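Local coordinates for avirulence protein (Pseudomonas syringae, PDB 4B6X) that is a type III secreted effector whose C-terminal coiled-coil domain, released by processing in the plant, probably takes part in triggering plant immunity, at residues L36-N39 and N40-E44; L81-E84 and D85-I88. One frame throughout, in Å; residues are numbered along the deposited sequence. Where two conformers were deposited one is given.

Contact 1 of 2, residues L36-N39 and N40-E44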
# COMPACT_ATOMS: atom_id res chain seq x y z
N LEU A 36 5.05 3.14 0.47
CA LEU A 36 6.23 3.15 1.32
C LEU A 36 6.13 2.12 2.48
O LEU A 36 7.06 1.35 2.71
CB LEU A 36 6.51 4.55 1.86
CG LEU A 36 7.80 4.75 2.68
CD1 LEU A 36 9.11 4.44 1.85
CD2 LEU A 36 7.84 6.22 3.24
N MET A 37 5.01 2.09 3.21
CA MET A 37 4.88 1.13 4.29
C MET A 37 4.95 -0.30 3.75
O MET A 37 5.64 -1.18 4.34
CB MET A 37 3.59 1.30 5.08
CG MET A 37 3.57 2.45 6.11
SD MET A 37 2.23 2.23 7.41
CE MET A 37 1.19 0.99 6.54
N VAL A 38 4.28 -0.55 2.64
CA VAL A 38 4.31 -1.89 2.03
C VAL A 38 5.72 -2.32 1.68
O VAL A 38 6.12 -3.47 1.93
CB VAL A 38 3.43 -1.98 0.77
CG1 VAL A 38 3.88 -3.14 -0.15
CG2 VAL A 38 1.93 -2.07 1.18
N ASN A 39 6.48 -1.39 1.13
CA ASN A 39 7.85 -1.67 0.79
C ASN A 39 8.75 -1.91 2.03
O ASN A 39 9.63 -2.79 2.01
CB ASN A 39 8.42 -0.49 -0.02
CG ASN A 39 7.79 -0.36 -1.41
OD1 ASN A 39 6.95 -1.16 -1.83
ND2 ASN A 39 8.17 0.69 -2.12
N ASN A 40 8.59 -1.12 3.08
CA ASN A 40 9.40 -1.30 4.29
C ASN A 40 9.10 -2.65 4.94
O ASN A 40 10.00 -3.39 5.31
CB ASN A 40 9.18 -0.15 5.28
CG ASN A 40 9.80 1.16 4.79
OD1 ASN A 40 10.78 1.16 4.05
ND2 ASN A 40 9.21 2.29 5.18
N LEU A 41 7.82 -3.01 5.00
CA LEU A 41 7.42 -4.27 5.55
C LEU A 41 7.90 -5.42 4.69
O LEU A 41 8.23 -6.46 5.23
CB LEU A 41 5.90 -4.32 5.72
CG LEU A 41 5.30 -3.42 6.80
CD1 LEU A 41 3.77 -3.18 6.57
CD2 LEU A 41 5.54 -4.09 8.19
N THR A 42 7.99 -5.23 3.37
CA THR A 42 8.50 -6.29 2.52
C THR A 42 10.00 -6.53 2.79
O THR A 42 10.44 -7.68 2.89
CB THR A 42 8.27 -6.03 1.03
OG1 THR A 42 6.88 -5.80 0.79
CG2 THR A 42 8.73 -7.24 0.22
N ASP A 43 10.77 -5.44 2.94
CA ASP A 43 12.15 -5.50 3.41
C ASP A 43 12.28 -6.30 4.71
O ASP A 43 13.12 -7.18 4.84
CB ASP A 43 12.67 -4.08 3.71
CG ASP A 43 13.18 -3.34 2.48
OD1 ASP A 43 13.31 -3.95 1.40
OD2 ASP A 43 13.46 -2.12 2.60
N GLU A 44 11.46 -5.96 5.70
CA GLU A 44 11.54 -6.58 7.01
C GLU A 44 11.19 -8.07 6.96
O GLU A 44 11.85 -8.88 7.58
CB GLU A 44 10.65 -5.83 8.01
CG GLU A 44 11.23 -4.45 8.30
CD GLU A 44 10.22 -3.40 8.78
OE1 GLU A 44 9.06 -3.76 9.03
OE2 GLU A 44 10.60 -2.21 8.89

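Contact 2 of 2, residues L81-E84 and D85-I88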
# COMPACT_ATOMS: atom_id res chain seq x y z
N LEU A 81 -11.91 8.22 -8.98
CA LEU A 81 -11.86 9.66 -8.84
C LEU A 81 -11.11 10.33 -9.99
O LEU A 81 -11.56 11.34 -10.54
CB LEU A 81 -11.21 9.91 -7.50
CG LEU A 81 -11.25 11.23 -6.83
CD1 LEU A 81 -11.17 10.99 -5.25
CD2 LEU A 81 -10.07 11.95 -7.45
N ARG A 82 -10.00 9.75 -10.39
CA ARG A 82 -9.20 10.32 -11.47
C ARG A 82 -9.92 10.16 -12.81
O ARG A 82 -9.92 11.06 -13.59
CB ARG A 82 -7.84 9.64 -11.51
CG ARG A 82 -6.93 9.97 -12.64
CD ARG A 82 -5.82 8.91 -12.61
NE ARG A 82 -4.69 9.19 -13.48
CZ ARG A 82 -3.53 8.52 -13.43
NH1 ARG A 82 -3.35 7.54 -12.52
NH2 ARG A 82 -2.54 8.82 -14.27
N ASN A 83 -10.55 9.02 -13.06
CA ASN A 83 -11.32 8.86 -14.30
C ASN A 83 -12.49 9.84 -14.37
O ASN A 83 -12.76 10.41 -15.42
CB ASN A 83 -11.79 7.42 -14.48
CG ASN A 83 -10.67 6.50 -14.91
OD1 ASN A 83 -9.65 6.94 -15.46
ND2 ASN A 83 -10.86 5.21 -14.69
N GLU A 84 -13.18 10.08 -13.25
CA GLU A 84 -14.30 11.02 -13.23
C GLU A 84 -13.83 12.47 -13.41
O GLU A 84 -14.40 13.21 -14.18
CB GLU A 84 -15.16 10.85 -11.96
CG GLU A 84 -15.93 9.56 -12.01
CD GLU A 84 -16.88 9.29 -10.83
OE1 GLU A 84 -16.73 9.91 -9.75
OE2 GLU A 84 -17.81 8.42 -11.01
N ASP A 85 -12.76 12.85 -12.72
CA ASP A 85 -12.10 14.14 -12.91
C ASP A 85 -11.73 14.40 -14.37
O ASP A 85 -11.97 15.51 -14.88
CB ASP A 85 -10.87 14.20 -12.03
CG ASP A 85 -10.27 15.59 -11.91
OD1 ASP A 85 -10.99 16.59 -11.63
OD2 ASP A 85 -9.05 15.69 -12.08
N ARG A 86 -11.16 13.39 -15.05
CA ARG A 86 -10.80 13.54 -16.47
C ARG A 86 -12.03 13.77 -17.36
O ARG A 86 -12.02 14.61 -18.27
CB ARG A 86 -10.00 12.32 -16.95
CG ARG A 86 -8.54 12.33 -16.47
CD ARG A 86 -7.68 11.35 -17.24
NE ARG A 86 -7.44 10.11 -16.51
CZ ARG A 86 -7.93 8.92 -16.85
NH1 ARG A 86 -8.72 8.81 -17.91
NH2 ARG A 86 -7.64 7.84 -16.13
N ARG A 87 -13.09 13.01 -17.10
CA ARG A 87 -14.33 13.12 -17.87
C ARG A 87 -15.02 14.46 -17.61
O ARG A 87 -15.53 15.09 -18.53
CB ARG A 87 -15.25 11.93 -17.54
CG ARG A 87 -14.78 10.61 -18.19
CD ARG A 87 -15.36 9.40 -17.42
NE ARG A 87 -16.82 9.48 -17.32
CZ ARG A 87 -17.58 9.07 -16.30
NH1 ARG A 87 -17.07 8.50 -15.22
NH2 ARG A 87 -18.88 9.24 -16.37
N ILE A 88 -14.99 14.93 -16.36
CA ILE A 88 -15.53 16.24 -16.05
C ILE A 88 -14.75 17.37 -16.72
O ILE A 88 -15.36 18.34 -17.16
CB ILE A 88 -15.56 16.52 -14.52
CG1 ILE A 88 -16.53 15.57 -13.82
CG2 ILE A 88 -15.93 18.02 -14.22
CD1 ILE A 88 -16.37 15.51 -12.30
O HOH W 1 -17.92 6.61 -12.82
O HOH W 2 -19.52 8.78 -13.02

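Contact 1 of 2, residues L36-N39 and N40-E44
Thr-42 folds back on Val-38 within helix 25-50, the first of two antiparallel helices that form this coiled coil. Hydrogen bonds carry most of the contact. The carbonyl oxygen of Val-38 accepts twice from Thr-42. The hydroxyl OG1 of Thr-42 lies 2.7 Å from Val-38 O, and the backbone N of Thr-42 lies 2.9 Å from the same oxygen. The two donors arrive from opposite faces of the carbonyl plane, with OG1 tilted 34° out of it. Chi1 of Thr-42 (-55°) sets OG1 beside its own backbone N, within reach of the preceding turn. The neighbouring amides of Asn-40, Leu-41 and Asp-43 make the usual helical bonds to Leu-36, Met-37 and Asn-39. The side-chain amide of Asn-39 points back along the helix, where OD1 is hydrogen-bonded to NE2 of Gln-35.

Van der Waals contacts are fewer, and most set a carbon against a polar atom. Val-38 and Thr-42 lie side by side and point the same way, with CG1 of Val-38 4.1 Å from OG1 of Thr-42. This is the face that meets helix 54-89: Val-38 touches Ala-67, while Leu-41 and Thr-42 touch Leu-64. Leu-41 also lays its branch point over the turn before it, CG standing 3.3 Å from Met-37 O. The side chains of Leu-36 and Asn-40 cross at a slant. There the amide nitrogen ND2 of Asn-40 rests 3.8 Å from CG of Leu-36.

Contact 2 of 2, residues L81-E84 and D85-I88
Glu-84 OE2 is gripped by two waters, and both also meet the guanidinium of Arg-87. Water 1 donates to Glu-84 OE2 at 2.6 Å and accepts from Arg-87 NH1 at 3.2 Å. Water 2 donates to the same OE2 at 2.7 Å, but its bond from Arg-87 NH1 is weak. The opposite charges do not form a direct salt bridge, since Glu-84 OE2 and Arg-87 NH1 stand 4.3 Å apart. Their link is therefore through water, and the charges probably still attract. The carboxylate and guanidinium planes are turned 63° from each other. Arg-87 reaches back because its chain bends at chi3 (55°), which brings NH1 to 3.6 Å from CG of Glu-84.

All of this lies on one continuous stretch near the C-terminal end of helix 54-89, the second helix of the antiparallel coiled coil. Backbone bonds of the alpha-helical i to i+4 kind join the two segments. One runs from Ile-88 N to Glu-84 O at 2.8 Å. Asp-85 belongs to the same turn, and its OD2 makes a weak hydrogen bond to Ala-23 N, ahead of the first helix.

Arg-86 was modelled in two conformers, and its guanidinium position is doubtful. In the copy given, its side chain crosses that of Arg-82, the guanidinium planes nearly at right angles (78°). The NE atoms of Arg-82 and Arg-86 are then 4.2 Å apart; any repulsion holds for this copy only. CG of Arg-86 packs 3.4 Å from the carbonyl oxygen of Arg-82.

Contact 1 comes first along the chain, on helix 25-50. Contact 2 follows on helix 54-89, near its C-terminal end. The two helices run antiparallel. The contacts lie on opposite sides of the chain's centre, with their own centres about 31 Å apart. Their nearest atoms are about 16 Å apart, so they do not touch. The centre of contact 1 lies about 9 Å from the centre of the chain, that of contact 2 about 22 Å. Contact 1 sits in the half nearer the turn between the helices and packs on the partner helix. Contact 2 sits at the open end of the hairpin, where the modelled chain begins and finishes; its side chains mostly meet their own helix.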